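Side-chain contacts in nitronate monooxygenase family protein (Pseudomonas aeruginosa, PDB 4QIT), which oxidises alkyl nitronates with molecular oxygen, using FMN as cofactor and with the toxin propionate 3-nitronate as its best substrate: residues P20-P25 with P71-L76; G45-T50 with A59-V64; T275-G280 with F292-P297; R90-Y95 with Y309-A314. The protein carries 1 engineered substitution. All blocks are in the same frame, centred on the assembly; numbering follows the deposited sequence.

Overall arrangement
Along the chain, contact 2 is nested within the loop closed by contact 1, and contact 3 within the loop closed by contact 4. Contacts 1 and 2 belong to the TIM barrel and meet the same parallel sheet, where strands 45-48 and 72-77 are neighbours. Their centres are 10 Å apart, and backbone bonds such as Asn-75 N to Ile-47 O join them. Contacts 3 and 4 form a second pair, with centres 12 Å apart, touching where Met-278 O meets Thr-312 OG1. The centres of contacts 1 and 3 are 30 Å apart, across the chain's centre. The first pair lies in the barrel beside the flavin, the second in loops and helices outside its strands.

Contact 1: P20-P25 with P71-L76; sequences PIIQAP and PFNVNL. With FMN (flavin mononucleotide), chain C.
Pro-25 and Asn-75 make the closest backbone approach here, with their CA atoms 6.3 Å apart. The two segments do not pair as strands. Strand 45-48 lies between strands 21-23 and 72-77, and Ser-46 on it is hydrogen-bonded to both Gln-23 O and Asn-73 ND2. Side chains therefore do the touching. The Pro-25 ring lies against the stem of Asn-75, with both CB and CG of the proline 3.4 Å from Asn-75 CB. The two side chains cross at roughly a right angle. Asn-73 stands two residues earlier on the strand, on the same side. Its ND2 is 4.0 Å from Pro-25 CD, and the CG2 branch of Ile-22 lies a little farther from the same amide. The other end of that amide is held too, because Asn-73 OD1 bonds to Ser-137 OG. Asn-75 extends inward with CG anti to the backbone N (chi1 179°), which brings its amide to the flavin. FMN N3 donates to Asn-75 OD1 over 3.1 Å, with a bent N-H...O angle of 136°. On 20-25, next to Pro-25, Ala-24 CB sits 3.5 Å from the ribityl atom FMN O2'. Gln-243 packs on both Ala-24 and Pro-25. This is part of the FMN site of a TIM barrel, built at the C-terminal ends of its parallel strands.

Contact 2: G45-T50 with A59-V64; sequences GSIAIT and ALIREV
Ile-49 and Leu-60 form the tight end of this contact. Their CD1 atoms are 3.5 Å apart, and the two side chains slide past each other in opposite directions. Ile-49 CD1 also rests 3.8 Å from Leu-60 CB, so the methyl lies along the leucine stem. The first torsion of Ile-49 is unusual: at -110° it is far from a staggered position, which suggests some strain in this fit.

Ile-47 makes the second tight point. Its CG1 branch stands between the backbone N and the carbonyl carbon (chi1 57°), and the chain then extends to the helix. Ile-47 CD1 meets Val-64 CG2 tip to tip at 3.8 Å. The same methyl is 4.0 Å from the backbone atom Leu-60 O. Toward Ile-61 the packing is looser, with Ile-47 CD1 and Ile-61 CG1 4.3 Å apart. All of these contacts are apolar or van der Waals in kind.

The outer side of the helix differs. Arg-62 and Glu-63 are exposed, and Arg-62 forms a salt bridge with Glu-131.

Strand 45-48 and helix 59-64 run nearly antiparallel, at 161°, with axes 9.9 Å apart at closest approach. They are the first two elements of a beta-alpha-beta unit completed by strand 72-77. Pro-32 of helix 32-41 packs on Leu-60 and Val-64, while Met-127 and Leu-128 of helix 124-131 pack on Ile-61. Phe-72 and Val-74 of strand 72-77 pack on Ile-61, and Phe-72 also on Val-64.

Contact 3: T275-G280 with F292-P297; sequences TVTMSG and FDAAAP
Thr-277 lies over one face of the Phe-292 ring and makes the main apolar contact. Its CG2 sits 3.9 Å from the ring centroid and 22° off the normal, a CH-pi interaction shifted toward the rim on the CE2 side. With OG1 set between the backbone N and the carbonyl carbon (chi1 49°), CG2 is placed over the ring, and CB also lies against it near CZ. Ala-294 CB extends the apolar patch, lying 3.9 Å from Thr-277 CG2 and touching Val-276 CG2 as well.

Two waters link the segments. One is hydrogen-bonded to Thr-275 OG1 and donates to Phe-292 O at 2.6 Å. The second accepts from Val-276 N and gives only a weak bond to the same carbonyl. Outside both segments, Thr-277 OG1 bonds to Met-290 O.

Local turns shape both loops. Thr-275 OG1 accepts from Thr-277 N at 3.1 Å in an ST turn. Asp-293 OD1 accepts from Ala-295 N in an Asx turn, within a type I beta turn from Asp-293 to Ala-296.

The first loop joins strands 273-275 and 283-285. Segment 292-297 lies in the loop between strand 283-285 and helix 307-320. Phe-292 packs on Trp-92 and Tyr-95 of helix 86-101, and Met-278 on Gln-316 of helix 307-320.

Contact 4: R90-Y95 with Y309-A314; sequences RAWLDY and YDATKA
The indole of Trp-92 presents its edge to Ala-311. This is helix-helix packing outside the barrel strands, between helices 86-101 and 307-320. The methyl CB of Ala-311 lies near the ring plane, 4.2 Å from Trp-92 CD1. A water sits in the same plane at the N-H of the ring. Leu-302, from a loop, also packs against the indole. The other flat group, the Tyr-309 ring, is turned elsewhere: CG of Lys-313, one turn along the same helix, sits 4.1 Å above its plane and over its centre.

The two helices lie far apart in sequence. The backbones come close at one point, where the CA atoms of Leu-93 and Ala-311 are 7.1 Å apart. The short alanine side chain is consistent with this close approach. Its CB fits between two larger side chains, with Leu-93 CD2 at 4.1 Å completing the pair. Leu-93 reaches it by the end of its side chain, whereas Trp-92 gets there with CG anti to the backbone N (chi1 -171°).

The same two helices continue the contact further along, where Ala-311 also touches Leu-96 and Ala-314 touches Phe-100.

The polar part of the interface is a water bridge. Thr-312 OG1 is hydrogen-bonded to Met-278 O, and it also accepts a bond from the water at 2.8 Å. That water also accepts a hydrogen bond from Trp-92 NE1, 2.9 Å from its oxygen.

Contact 1: P20-P25 with P71-L76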
loop_
_atom_site.group_PDB
_atom_site.type_symbol
_atom_site.label_atom_id
_atom_site.label_comp_id
_atom_site.label_asym_id
_atom_site.label_seq_id
_atom_site.Cartn_x
_atom_site.Cartn_y
_atom_site.Cartn_z
ATOM N N PRO A 20 -6.874 14.687 18.191
ATOM C CA PRO A 20 -7.432 13.618 17.346
ATOM C C PRO A 20 -6.408 12.529 17.037
ATOM O O PRO A 20 -6.182 12.187 15.866
ATOM C CB PRO A 20 -7.809 14.367 16.066
ATOM C CG PRO A 20 -6.758 15.433 15.962
ATOM C CD PRO A 20 -6.504 15.875 17.396
ATOM N N ILE A 21 -5.810 11.982 18.089
ATOM C CA ILE A 21 -4.722 11.015 17.933
ATOM C C ILE A 21 -4.998 9.852 18.859
ATOM O O ILE A 21 -5.092 10.024 20.079
ATOM C CB ILE A 21 -3.356 11.644 18.297
ATOM C CG1 ILE A 21 -3.080 12.867 17.413
ATOM C CG2 ILE A 21 -2.242 10.615 18.140
ATOM C CD1 ILE A 21 -1.891 13.689 17.870
ATOM N N ILE A 22 -5.153 8.669 18.276
ATOM C CA ILE A 22 -5.352 7.448 19.036
ATOM C C ILE A 22 -4.042 6.668 19.025
ATOM O O ILE A 22 -3.488 6.407 17.951
ATOM C CB ILE A 22 -6.440 6.557 18.393
ATOM C CG1 ILE A 22 -7.749 7.332 18.212
ATOM C CG2 ILE A 22 -6.659 5.288 19.219
ATOM C CD1 ILE A 22 -8.856 6.503 17.560
ATOM N N GLN A 23 -3.530 6.307 20.203
ATOM C CA GLN A 23 -2.417 5.369 20.270
ATOM C C GLN A 23 -3.017 3.981 20.101
ATOM O O GLN A 23 -3.888 3.592 20.868
ATOM C CB GLN A 23 -1.643 5.502 21.589
ATOM C CG GLN A 23 -0.905 4.233 22.039
ATOM C CD GLN A 23 -1.670 3.477 23.116
ATOM O OE1 GLN A 23 -2.153 4.079 24.084
ATOM N NE2 GLN A 23 -1.804 2.162 22.947
ATOM N N ALA A 24 -2.581 3.257 19.073
ATOM C CA ALA A 24 -3.245 2.009 18.696
ATOM C C ALA A 24 -3.191 0.949 19.784
ATOM O O ALA A 24 -2.161 0.768 20.436
ATOM C CB ALA A 24 -2.651 1.460 17.397
ATOM N N PRO A 25 -4.306 0.235 19.983
ATOM C CA PRO A 25 -4.215 -0.941 20.841
ATOM C C PRO A 25 -3.319 -1.936 20.148
ATOM O O PRO A 25 -3.395 -2.109 18.927
ATOM C CB PRO A 25 -5.649 -1.478 20.879
ATOM C CG PRO A 25 -6.315 -0.910 19.673
ATOM C CD PRO A 25 -5.634 0.394 19.368
ATOM N N PRO A 71 -10.626 9.817 28.821
ATOM C CA PRO A 71 -11.131 8.708 28.003
ATOM C C PRO A 71 -10.021 7.817 27.473
ATOM O O PRO A 71 -8.942 8.299 27.158
ATOM C CB PRO A 71 -11.792 9.429 26.832
ATOM C CG PRO A 71 -12.274 10.722 27.459
ATOM C CD PRO A 71 -11.147 11.114 28.352
ATOM N N PHE A 72 -10.310 6.526 27.374
ATOM C CA PHE A 72 -9.413 5.579 26.716
ATOM C C PHE A 72 -10.224 4.522 25.977
ATOM O O PHE A 72 -11.447 4.434 26.127
ATOM C CB PHE A 72 -8.421 4.945 27.709
ATOM C CG PHE A 72 -9.080 4.187 28.830
ATOM C CD1 PHE A 72 -9.444 4.841 30.001
ATOM C CD2 PHE A 72 -9.333 2.828 28.719
ATOM C CE1 PHE A 72 -10.051 4.151 31.043
ATOM C CE2 PHE A 72 -9.937 2.131 29.759
ATOM C CZ PHE A 72 -10.297 2.801 30.924
ATOM N N ASN A 73 -9.515 3.720 25.189
ATOM C CA ASN A 73 -10.083 2.802 24.209
ATOM C C ASN A 73 -9.716 1.374 24.602
ATOM O O ASN A 73 -8.565 1.085 24.952
ATOM C CB ASN A 73 -9.496 3.188 22.838
ATOM C CG ASN A 73 -9.815 2.202 21.718
ATOM O OD1 ASN A 73 -10.861 1.536 21.697
ATOM N ND2 ASN A 73 -8.907 2.140 20.739
ATOM N N VAL A 74 -10.710 0.493 24.579
ATOM C CA VAL A 74 -10.508 -0.917 24.894
ATOM C C VAL A 74 -10.822 -1.744 23.656
ATOM O O VAL A 74 -11.924 -1.649 23.109
ATOM C CB VAL A 74 -11.378 -1.362 26.083
ATOM C CG1 VAL A 74 -11.221 -2.853 26.331
ATOM C CG2 VAL A 74 -10.987 -0.570 27.328
ATOM N N ASN A 75 -9.853 -2.536 23.205
ATOM C CA ASN A 75 -9.962 -3.225 21.920
ATOM C C ASN A 75 -10.155 -4.733 22.069
ATOM O O ASN A 75 -9.486 -5.386 22.887
ATOM C CB ASN A 75 -8.716 -2.917 21.093
ATOM C CG ASN A 75 -8.708 -3.597 19.740
ATOM O OD1 ASN A 75 -8.136 -4.677 19.585
ATOM N ND2 ASN A 75 -9.326 -2.963 18.750
ATOM N N LEU A 76 -11.064 -5.276 21.258
ATOM C CA LEU A 76 -11.318 -6.715 21.227
ATOM C C LEU A 76 -11.298 -7.248 19.800
ATOM O O LEU A 76 -11.832 -6.620 18.878
ATOM C CB LEU A 76 -12.669 -7.043 21.883
ATOM C CG LEU A 76 -12.757 -6.689 23.377
ATOM C CD1 LEU A 76 -13.314 -5.285 23.579
ATOM C CD2 LEU A 76 -13.564 -7.718 24.163
HETATM N N1 FMN C . -4.886 -3.671 16.071
HETATM C C2 FMN C . -5.888 -4.273 16.822
HETATM O O2 FMN C . -7.057 -4.096 16.503
HETATM N N3 FMN C . -5.597 -5.035 17.931
HETATM C C4 FMN C . -4.276 -5.226 18.277
HETATM O O4 FMN C . -3.967 -5.909 19.249
HETATM C C4A FMN C . -3.275 -4.638 17.525
HETATM N N5 FMN C . -1.973 -4.852 17.895
HETATM C C5A FMN C . -0.945 -4.273 17.192
HETATM C C6 FMN C . 0.356 -4.507 17.615
HETATM C C7 FMN C . 1.423 -3.937 16.950
HETATM C C7M FMN C . 2.799 -4.219 17.483
HETATM C C8 FMN C . 1.191 -3.141 15.829
HETATM C C8M FMN C . 2.344 -2.531 15.084
HETATM C C9 FMN C . -0.123 -2.913 15.402
HETATM C C9A FMN C . -1.207 -3.476 16.086
HETATM N N10 FMN C . -2.529 -3.262 15.693
HETATM C C10 FMN C . -3.563 -3.854 16.414
HETATM C "C1'" FMN C . -2.835 -2.426 14.476
HETATM C "C2'" FMN C . -3.110 -0.968 14.802
HETATM O "O2'" FMN C . -4.396 -0.850 15.355
HETATM C "C3'" FMN C . -3.062 -0.108 13.547
HETATM O "O3'" FMN C . -3.787 -0.684 12.481
HETATM C "C4'" FMN C . -1.616 -0.001 13.118
HETATM O "O4'" FMN C . -0.786 0.058 14.264
HETATM C "C5'" FMN C . -1.439 1.281 12.323
HETATM O "O5'" FMN C . -0.231 1.112 11.646
HETATM P P FMN C . 1.097 1.852 12.113
HETATM O O1P FMN C . 0.736 3.068 12.924
HETATM O O2P FMN C . 1.870 2.167 10.870
HETATM O O3P FMN C . 1.807 0.862 12.976
#

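Contact 2: G45-T50 with A59-V64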
loop_
_atom_site.group_PDB
_atom_site.type_symbol
_atom_site.label_atom_id
_atom_site.label_comp_id
_atom_site.label_asym_id
_atom_site.label_seq_id
_atom_site.Cartn_x
_atom_site.Cartn_y
_atom_site.Cartn_z
ATOM N N GLY A 45 -5.612 7.002 24.591
ATOM C CA GLY A 45 -4.808 5.823 24.857
ATOM C C GLY A 45 -5.650 4.590 24.618
ATOM O O GLY A 45 -6.892 4.656 24.673
ATOM N N SER A 46 -4.989 3.467 24.341
ATOM C CA SER A 46 -5.708 2.219 24.076
ATOM C C SER A 46 -5.051 1.014 24.720
ATOM O O SER A 46 -3.826 0.953 24.849
ATOM C CB SER A 46 -5.842 1.964 22.563
ATOM O OG SER A 46 -6.387 3.082 21.875
ATOM N N ILE A 47 -5.875 0.050 25.117
ATOM C CA ILE A 47 -5.386 -1.277 25.490
ATOM C C ILE A 47 -6.130 -2.355 24.713
ATOM O O ILE A 47 -7.255 -2.139 24.247
ATOM C CB ILE A 47 -5.507 -1.578 27.005
ATOM C CG1 ILE A 47 -6.955 -1.427 27.480
ATOM C CG2 ILE A 47 -4.550 -0.693 27.815
ATOM C CD1 ILE A 47 -7.191 -1.835 28.943
ATOM N N ALA A 48 -5.483 -3.510 24.588
ATOM C CA ALA A 48 -6.047 -4.675 23.916
ATOM C C ALA A 48 -6.278 -5.770 24.961
ATOM O O ALA A 48 -5.369 -6.088 25.737
ATOM C CB ALA A 48 -5.091 -5.157 22.826
ATOM N N ILE A 49 -7.480 -6.349 24.978
ATOM C CA ILE A 49 -7.918 -7.208 26.070
ATOM C C ILE A 49 -8.204 -8.642 25.610
ATOM O O ILE A 49 -8.444 -9.536 26.431
ATOM C CB ILE A 49 -9.155 -6.537 26.756
ATOM C CG1 ILE A 49 -8.790 -6.040 28.147
ATOM C CG2 ILE A 49 -10.426 -7.355 26.657
ATOM C CD1 ILE A 49 -7.586 -5.185 28.112
ATOM N N THR A 50 -8.150 -8.872 24.301
ATOM C CA THR A 50 -8.351 -10.228 23.774
ATOM C C THR A 50 -7.291 -11.193 24.308
ATOM O O THR A 50 -6.135 -10.819 24.512
ATOM C CB THR A 50 -8.388 -10.223 22.229
ATOM O OG1 THR A 50 -9.604 -9.602 21.795
ATOM C CG2 THR A 50 -8.309 -11.645 21.668
ATOM N N ALA A 59 -9.784 -6.024 35.195
ATOM C CA ALA A 59 -8.702 -5.515 36.029
ATOM C C ALA A 59 -7.812 -4.553 35.251
ATOM O O ALA A 59 -7.364 -3.539 35.791
ATOM C CB ALA A 59 -7.886 -6.652 36.588
ATOM N N LEU A 60 -7.556 -4.883 33.988
ATOM C CA LEU A 60 -6.759 -4.028 33.114
ATOM C C LEU A 60 -7.415 -2.669 32.877
ATOM O O LEU A 60 -6.741 -1.639 32.869
ATOM C CB LEU A 60 -6.505 -4.728 31.776
ATOM C CG LEU A 60 -5.469 -5.851 31.828
ATOM C CD1 LEU A 60 -5.504 -6.659 30.549
ATOM C CD2 LEU A 60 -4.070 -5.283 32.068
ATOM N N ILE A 61 -8.730 -2.669 32.679
ATOM C CA ILE A 61 -9.475 -1.428 32.494
ATOM C C ILE A 61 -9.376 -0.582 33.765
ATOM O O ILE A 61 -9.159 0.634 33.713
ATOM C CB ILE A 61 -10.949 -1.719 32.140
ATOM C CG1 ILE A 61 -11.041 -2.345 30.747
ATOM C CG2 ILE A 61 -11.806 -0.460 32.202
ATOM C CD1 ILE A 61 -12.423 -2.867 30.403
ATOM N N ARG A 62 -9.492 -1.237 34.914
ATOM C CA ARG A 62 -9.394 -0.525 36.177
ATOM C C ARG A 62 -7.989 0.008 36.417
ATOM O O ARG A 62 -7.824 1.083 37.000
ATOM C CB ARG A 62 -9.877 -1.408 37.325
ATOM C CG ARG A 62 -11.360 -1.684 37.207
ATOM C CD ARG A 62 -11.922 -2.449 38.380
ATOM N NE ARG A 62 -13.364 -2.618 38.225
ATOM C CZ ARG A 62 -14.168 -3.097 39.168
ATOM N NH1 ARG A 62 -13.674 -3.451 40.346
ATOM N NH2 ARG A 62 -15.468 -3.214 38.930
ATOM N N GLU A 63 -6.975 -0.715 35.947
ATOM C CA GLU A 63 -5.607 -0.213 36.063
ATOM C C GLU A 63 -5.435 1.097 35.293
ATOM O O GLU A 63 -4.809 2.039 35.790
ATOM C CB GLU A 63 -4.585 -1.249 35.582
ATOM C CG GLU A 63 -4.420 -2.442 36.519
ATOM C CD GLU A 63 -3.336 -3.409 36.063
ATOM O OE1 GLU A 63 -3.384 -4.591 36.474
ATOM O OE2 GLU A 63 -2.437 -2.989 35.301
ATOM N N VAL A 64 -5.971 1.154 34.077
ATOM C CA VAL A 64 -5.902 2.388 33.292
ATOM C C VAL A 64 -6.570 3.541 34.045
ATOM O O VAL A 64 -6.011 4.634 34.134
ATOM C CB VAL A 64 -6.552 2.226 31.899
ATOM C CG1 VAL A 64 -6.391 3.492 31.081
ATOM C CG2 VAL A 64 -5.933 1.039 31.156
#

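Contact 3: T275-G280 with F292-P297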
loop_
_atom_site.group_PDB
_atom_site.type_symbol
_atom_site.label_atom_id
_atom_site.label_comp_id
_atom_site.label_asym_id
_atom_site.label_seq_id
_atom_site.Cartn_x
_atom_site.Cartn_y
_atom_site.Cartn_z
ATOM N N THR A 275 3.159 -11.649 6.722
ATOM C CA THR A 275 3.275 -13.085 6.909
ATOM C C THR A 275 1.963 -13.655 7.434
ATOM O O THR A 275 1.259 -13.011 8.217
ATOM C CB THR A 275 4.418 -13.440 7.889
ATOM O OG1 THR A 275 4.473 -14.864 8.064
ATOM C CG2 THR A 275 4.221 -12.764 9.267
ATOM N N VAL A 276 1.629 -14.861 6.987
ATOM C CA VAL A 276 0.521 -15.602 7.582
ATOM C C VAL A 276 1.014 -16.752 8.455
ATOM O O VAL A 276 0.222 -17.371 9.157
ATOM C CB VAL A 276 -0.447 -16.190 6.529
ATOM C CG1 VAL A 276 -1.030 -15.088 5.673
ATOM C CG2 VAL A 276 0.246 -17.270 5.684
ATOM N N THR A 277 2.313 -17.032 8.418
ATOM C CA THR A 277 2.838 -18.215 9.113
ATOM C C THR A 277 3.099 -17.990 10.606
ATOM O O THR A 277 3.237 -18.948 11.373
ATOM C CB THR A 277 4.096 -18.774 8.419
ATOM O OG1 THR A 277 5.024 -17.712 8.176
ATOM C CG2 THR A 277 3.716 -19.427 7.088
ATOM N N MET A 278 3.163 -16.732 11.020
ATOM C CA MET A 278 3.305 -16.396 12.433
ATOM C C MET A 278 2.039 -16.712 13.233
ATOM O O MET A 278 2.100 -17.340 14.292
ATOM C CB MET A 278 3.666 -14.908 12.585
ATOM C CG MET A 278 3.914 -14.446 14.024
ATOM S SD MET A 278 5.608 -14.672 14.597
ATOM C CE MET A 278 6.460 -13.487 13.551
ATOM N N SER A 279 0.883 -16.288 12.733
ATOM C CA SER A 279 -0.323 -16.344 13.547
ATOM C C SER A 279 -1.483 -17.056 12.879
ATOM O O SER A 279 -2.468 -17.376 13.538
ATOM C CB SER A 279 -0.770 -14.931 13.891
ATOM O OG SER A 279 -1.305 -14.307 12.734
ATOM N N GLY A 280 -1.388 -17.257 11.567
ATOM C CA GLY A 280 -2.482 -17.810 10.789
ATOM C C GLY A 280 -3.328 -16.746 10.107
ATOM O O GLY A 280 -4.250 -17.066 9.353
ATOM N N PHE A 292 7.974 -17.306 6.537
ATOM C CA PHE A 292 8.285 -18.154 5.393
ATOM C C PHE A 292 7.104 -18.322 4.444
ATOM O O PHE A 292 5.994 -17.854 4.717
ATOM C CB PHE A 292 8.866 -19.504 5.836
ATOM C CG PHE A 292 7.991 -20.274 6.779
ATOM C CD1 PHE A 292 8.097 -20.090 8.149
ATOM C CD2 PHE A 292 7.084 -21.207 6.297
ATOM C CE1 PHE A 292 7.299 -20.808 9.023
ATOM C CE2 PHE A 292 6.288 -21.930 7.160
ATOM C CZ PHE A 292 6.391 -21.731 8.528
ATOM N N ASP A 293 7.356 -18.982 3.315
ATOM C CA ASP A 293 6.332 -19.158 2.294
ATOM C C ASP A 293 5.440 -20.349 2.631
ATOM O O ASP A 293 5.887 -21.496 2.603
ATOM C CB ASP A 293 6.986 -19.368 0.926
ATOM C CG ASP A 293 5.999 -19.247 -0.219
ATOM O OD1 ASP A 293 4.774 -19.236 0.025
ATOM O OD2 ASP A 293 6.453 -19.164 -1.379
ATOM N N ALA A 294 4.174 -20.073 2.930
ATOM C CA ALA A 294 3.216 -21.121 3.263
ATOM C C ALA A 294 2.877 -21.985 2.055
ATOM O O ALA A 294 2.312 -23.067 2.198
ATOM C CB ALA A 294 1.952 -20.516 3.839
ATOM N N ALA A 295 3.215 -21.494 0.866
ATOM C CA ALA A 295 2.890 -22.196 -0.371
ATOM C C ALA A 295 4.077 -22.987 -0.918
ATOM O O ALA A 295 3.963 -23.636 -1.955
ATOM C CB ALA A 295 2.381 -21.214 -1.416
ATOM N N ALA A 296 5.209 -22.929 -0.223
ATOM C CA ALA A 296 6.411 -23.645 -0.642
ATOM C C ALA A 296 6.220 -25.160 -0.555
ATOM O O ALA A 296 5.431 -25.641 0.261
ATOM C CB ALA A 296 7.603 -23.208 0.197
ATOM N N PRO A 297 6.934 -25.918 -1.406
ATOM C CA PRO A 297 6.817 -27.382 -1.393
ATOM C C PRO A 297 7.204 -27.983 -0.044
ATOM O O PRO A 297 8.233 -27.621 0.527
ATOM C CB PRO A 297 7.813 -27.820 -2.473
ATOM C CG PRO A 297 7.896 -26.654 -3.398
ATOM C CD PRO A 297 7.784 -25.444 -2.514
HETATM O O HOH W 1 5.761 -15.390 5.598
HETATM O O HOH W 2 3.360 -15.860 4.873
#

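Contact 4: R90-Y95 with Y309-A314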
loop_
_atom_site.group_PDB
_atom_site.type_symbol
_atom_site.label_atom_id
_atom_site.label_comp_id
_atom_site.label_asym_id
_atom_site.label_seq_id
_atom_site.Cartn_x
_atom_site.Cartn_y
_atom_site.Cartn_z
ATOM N N ARG A 90 -1.791 -31.183 13.930
ATOM C CA ARG A 90 -0.755 -32.183 14.161
ATOM C C ARG A 90 0.300 -32.125 13.055
ATOM O O ARG A 90 1.496 -32.167 13.332
ATOM C CB ARG A 90 -1.379 -33.580 14.237
ATOM C CG ARG A 90 -0.417 -34.694 14.617
ATOM C CD ARG A 90 -1.199 -35.969 14.899
ATOM N NE ARG A 90 -0.351 -37.151 15.015
ATOM C CZ ARG A 90 -0.781 -38.329 15.459
ATOM N NH1 ARG A 90 -2.044 -38.471 15.839
ATOM N NH2 ARG A 90 0.053 -39.359 15.535
ATOM N N ALA A 91 -0.152 -32.007 11.808
ATOM C CA ALA A 91 0.759 -31.915 10.672
ATOM C C ALA A 91 1.618 -30.645 10.733
ATOM O O ALA A 91 2.795 -30.659 10.354
ATOM C CB ALA A 91 -0.015 -31.988 9.353
ATOM N N TRP A 92 1.019 -29.551 11.205
ATOM C CA TRP A 92 1.740 -28.292 11.327
ATOM C C TRP A 92 2.839 -28.409 12.383
ATOM O O TRP A 92 3.983 -28.014 12.141
ATOM C CB TRP A 92 0.776 -27.152 11.662
ATOM C CG TRP A 92 1.436 -25.810 11.590
ATOM C CD1 TRP A 92 1.803 -25.004 12.634
ATOM C CD2 TRP A 92 1.819 -25.123 10.399
ATOM N NE1 TRP A 92 2.394 -23.856 12.161
ATOM C CE2 TRP A 92 2.418 -23.907 10.787
ATOM C CE3 TRP A 92 1.720 -25.425 9.034
ATOM C CZ2 TRP A 92 2.912 -22.987 9.861
ATOM C CZ3 TRP A 92 2.209 -24.511 8.113
ATOM C CH2 TRP A 92 2.803 -23.307 8.530
ATOM N N LEU A 93 2.482 -28.945 13.548
ATOM C CA LEU A 93 3.452 -29.189 14.611
ATOM C C LEU A 93 4.590 -30.105 14.150
ATOM O O LEU A 93 5.755 -29.831 14.423
ATOM C CB LEU A 93 2.751 -29.774 15.836
ATOM C CG LEU A 93 1.813 -28.794 16.542
ATOM C CD1 LEU A 93 0.894 -29.516 17.518
ATOM C CD2 LEU A 93 2.627 -27.732 17.264
ATOM N N ASP A 94 4.258 -31.178 13.433
ATOM C CA ASP A 94 5.290 -32.081 12.924
ATOM C C ASP A 94 6.266 -31.343 12.007
ATOM O O ASP A 94 7.481 -31.574 12.045
ATOM C CB ASP A 94 4.660 -33.258 12.168
ATOM C CG ASP A 94 3.967 -34.248 13.087
ATOM O OD1 ASP A 94 4.119 -34.149 14.325
ATOM O OD2 ASP A 94 3.273 -35.143 12.560
ATOM N N TYR A 95 5.721 -30.457 11.178
ATOM C CA TYR A 95 6.523 -29.624 10.290
ATOM C C TYR A 95 7.473 -28.706 11.059
ATOM O O TYR A 95 8.610 -28.487 10.633
ATOM C CB TYR A 95 5.619 -28.798 9.367
ATOM C CG TYR A 95 6.388 -27.929 8.397
ATOM C CD1 TYR A 95 7.034 -28.486 7.299
ATOM C CD2 TYR A 95 6.471 -26.555 8.577
ATOM C CE1 TYR A 95 7.748 -27.697 6.410
ATOM C CE2 TYR A 95 7.182 -25.757 7.691
ATOM C CZ TYR A 95 7.816 -26.338 6.613
ATOM O OH TYR A 95 8.521 -25.554 5.730
ATOM N N TYR A 309 -1.002 -19.266 15.921
ATOM C CA TYR A 309 -0.253 -18.431 16.860
ATOM C C TYR A 309 0.098 -19.166 18.156
ATOM O O TYR A 309 1.143 -18.913 18.743
ATOM C CB TYR A 309 -0.973 -17.104 17.144
ATOM C CG TYR A 309 -0.019 -16.006 17.591
ATOM C CD1 TYR A 309 1.240 -15.889 17.019
ATOM C CD2 TYR A 309 -0.378 -15.092 18.572
ATOM C CE1 TYR A 309 2.123 -14.894 17.403
ATOM C CE2 TYR A 309 0.508 -14.085 18.969
ATOM C CZ TYR A 309 1.752 -13.997 18.372
ATOM O OH TYR A 309 2.646 -13.012 18.744
ATOM N N ASP A 310 -0.758 -20.083 18.593
ATOM C CA ASP A 310 -0.452 -20.890 19.771
ATOM C C ASP A 310 0.813 -21.720 19.524
ATOM O O ASP A 310 1.675 -21.820 20.399
ATOM C CB ASP A 310 -1.647 -21.785 20.109
ATOM C CG ASP A 310 -1.528 -22.432 21.479
ATOM O OD1 ASP A 310 -0.993 -21.792 22.409
ATOM O OD2 ASP A 310 -1.973 -23.594 21.631
ATOM N N ALA A 311 0.937 -22.286 18.327
ATOM C CA ALA A 311 2.127 -23.055 17.981
ATOM C C ALA A 311 3.359 -22.145 17.949
ATOM O O ALA A 311 4.415 -22.473 18.498
ATOM C CB ALA A 311 1.939 -23.778 16.633
ATOM N N THR A 312 3.213 -20.991 17.316
ATOM C CA THR A 312 4.310 -20.042 17.204
ATOM C C THR A 312 4.757 -19.549 18.578
ATOM O O THR A 312 5.963 -19.436 18.832
ATOM C CB THR A 312 3.901 -18.864 16.310
ATOM O OG1 THR A 312 3.676 -19.348 14.979
ATOM C CG2 THR A 312 4.977 -17.777 16.275
ATOM N N LYS A 313 3.801 -19.262 19.462
ATOM C CA LYS A 313 4.147 -18.826 20.819
ATOM C C LYS A 313 4.978 -19.872 21.560
ATOM O O LYS A 313 5.944 -19.538 22.255
ATOM C CB LYS A 313 2.897 -18.447 21.612
ATOM C CG LYS A 313 2.353 -17.088 21.249
ATOM C CD LYS A 313 1.155 -16.737 22.126
ATOM C CE LYS A 313 1.143 -15.271 22.502
ATOM N NZ LYS A 313 0.381 -15.058 23.773
ATOM N N ALA A 314 4.628 -21.140 21.386
ATOM C CA ALA A 314 5.426 -22.213 21.962
ATOM C C ALA A 314 6.861 -22.204 21.427
ATOM O O ALA A 314 7.808 -22.379 22.187
ATOM C CB ALA A 314 4.771 -23.560 21.704
HETATM O O HOH W 3 3.533 -21.346 12.971
#